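Local structure of ferredoxin--NADP reductase, apicoplast (Plasmodium falciparum, 3JQQ) at residues N25-R28 with P29-N33. The protein uses an FAD cofactor to transfer electrons between ferredoxin and NADP(H) in the apicoplast, possibly serving the last step of isoprenoid precursor synthesis. The protein carries 1 engineered substitution. Numbering follows the deposited sequence.
Sequences NLVR and PNSPN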
loop_
_atom_site.group_PDB
_atom_site.type_symbol
_atom_site.label_atom_id
_atom_site.label_comp_id
_atom_site.label_asym_id
_atom_site.label_seq_id
_atom_site.Cartn_x
_atom_site.Cartn_y
_atom_site.Cartn_z
ATOM N N ASN B 25 -10.621 12.700 -15.651
ATOM C CA ASN B 25 -11.078 11.525 -14.922
ATOM C C ASN B 25 -10.829 10.285 -15.776
ATOM O O ASN B 25 -11.404 10.143 -16.856
ATOM C CB ASN B 25 -12.560 11.664 -14.571
ATOM C CG ASN B 25 -13.050 10.569 -13.642
ATOM O OD1 ASN B 25 -12.293 9.678 -13.252
ATOM N ND2 ASN B 25 -14.326 10.632 -13.284
ATOM N N LEU B 26 -9.959 9.402 -15.290
ATOM C CA LEU B 26 -9.501 8.237 -16.057
ATOM C C LEU B 26 -10.418 7.025 -15.970
ATOM O O LEU B 26 -10.347 6.127 -16.813
ATOM C CB LEU B 26 -8.093 7.824 -15.622
ATOM C CG LEU B 26 -6.918 8.323 -16.460
ATOM C CD1 LEU B 26 -5.612 7.729 -15.947
ATOM C CD2 LEU B 26 -7.128 7.976 -17.930
ATOM N N VAL B 27 -11.261 6.982 -14.947
ATOM C CA VAL B 27 -12.182 5.866 -14.790
ATOM C C VAL B 27 -13.593 6.235 -15.229
ATOM O O VAL B 27 -13.903 7.402 -15.470
ATOM C CB VAL B 27 -12.220 5.342 -13.340
ATOM C CG1 VAL B 27 -10.893 4.689 -12.975
ATOM C CG2 VAL B 27 -12.562 6.466 -12.375
ATOM N N ARG B 28 -14.441 5.220 -15.326
ATOM C CA ARG B 28 -15.815 5.407 -15.748
ATOM C C ARG B 28 -16.751 5.110 -14.575
ATOM O O ARG B 28 -16.341 4.482 -13.600
ATOM C CB ARG B 28 -16.092 4.552 -16.988
ATOM C CG ARG B 28 -15.265 5.024 -18.190
ATOM C CD ARG B 28 -15.025 3.949 -19.238
ATOM N NE ARG B 28 -14.204 2.848 -18.740
ATOM C CZ ARG B 28 -12.904 2.936 -18.469
ATOM N NH1 ARG B 28 -12.259 4.086 -18.636
ATOM N NH2 ARG B 28 -12.251 1.875 -18.021
ATOM N N PRO B 29 -18.005 5.583 -14.659
ATOM C CA PRO B 29 -18.938 5.672 -13.528
ATOM C C PRO B 29 -19.028 4.454 -12.604
ATOM O O PRO B 29 -19.150 4.624 -11.390
ATOM C CB PRO B 29 -20.284 5.925 -14.212
ATOM C CG PRO B 29 -19.922 6.673 -15.445
ATOM C CD PRO B 29 -18.609 6.088 -15.906
ATOM N N ASN B 30 -18.985 3.245 -13.155
ATOM C CA ASN B 30 -19.110 2.047 -12.328
ATOM C C ASN B 30 -17.866 1.744 -11.486
ATOM O O ASN B 30 -17.840 0.766 -10.741
ATOM C CB ASN B 30 -19.496 0.829 -13.175
ATOM C CG ASN B 30 -20.941 0.880 -13.647
ATOM O OD1 ASN B 30 -21.279 0.341 -14.703
ATOM N ND2 ASN B 30 -21.798 1.531 -12.867
ATOM N N SER B 31 -16.841 2.582 -11.608
ATOM C CA SER B 31 -15.623 2.415 -10.818
ATOM C C SER B 31 -15.799 3.013 -9.426
ATOM O O SER B 31 -16.403 4.075 -9.279
ATOM C CB SER B 31 -14.428 3.065 -11.520
ATOM O OG SER B 31 -13.225 2.838 -10.803
ATOM N N PRO B 32 -15.282 2.325 -8.396
ATOM C CA PRO B 32 -15.293 2.852 -7.034
ATOM C C PRO B 32 -14.094 3.757 -6.791
ATOM O O PRO B 32 -13.970 4.361 -5.726
ATOM C CB PRO B 32 -15.179 1.592 -6.175
ATOM C CG PRO B 32 -14.409 0.641 -7.025
ATOM C CD PRO B 32 -14.805 0.932 -8.450
ATOM N N ASN B 33 -13.225 3.848 -7.790
ATOM C CA ASN B 33 -12.009 4.636 -7.681
ATOM C C ASN B 33 -12.132 6.035 -8.262
ATOM O O ASN B 33 -12.992 6.307 -9.099
ATOM C CB ASN B 33 -10.854 3.910 -8.371
ATOM C CG ASN B 33 -10.509 2.608 -7.697
ATOM O OD1 ASN B 33 -10.557 2.501 -6.471
ATOM N ND2 ASN B 33 -10.151 1.607 -8.491
#
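A type I beta turn from R28 to S31 reverses the chain in the loop that links antiparallel strands 16-25 and 35-41 of the FAD-binding domain. Its closing hydrogen bond runs from S31 N to R28 O, 2.8 Å long with an N-H...O angle of 157°. P29 and N30 take the two corner positions, both with backbone angles in the helical region, which fits the type I assignment.

The same turn brings S31 against V27, where the contact is aliphatic: S31 CB lies 3.7 Å from V27 CB. The hydroxyl takes part as well, because OG stands anti to the backbone N (chi1 -176°) and comes within 3.7 Å of V27 CG1. The other methyl of V27 reaches further along the chain, with CG2 3.3 Å from N33 O, so one valine side chain meets both S31 and the backbone of N33.

S31 OG also accepts a hydrogen bond from N33 N at 3.2 Å, which makes an ST turn that begins at S31, the last residue of the beta turn. The hydroxyl is further hydrogen-bonded to S222 OG. Before the reversal, a weak hydrogen bond of 3.3 Å joins V27 N to N25 OD1.

Several polar groups tie this loop to the segment 219-223 that follows strand 211-217 of the parallel sheet: R28 NH2 hydrogen-bonds to the carbonyl oxygens of E220 and I223, and N30 N to D221 OD2. N33 OD1 receives a hydrogen bond from K119 NZ, and the N33 side chain lies about 4 Å from the bound adenosine-2'-5'-diphosphate. The evidence thus describes a beta turn and an ST turn overlapping at S31, in a loop between two antiparallel strands that contributes N33 to the pocket of the bound adenosine-2'-5'-diphosphate, beside K119 of the NADP(+) site.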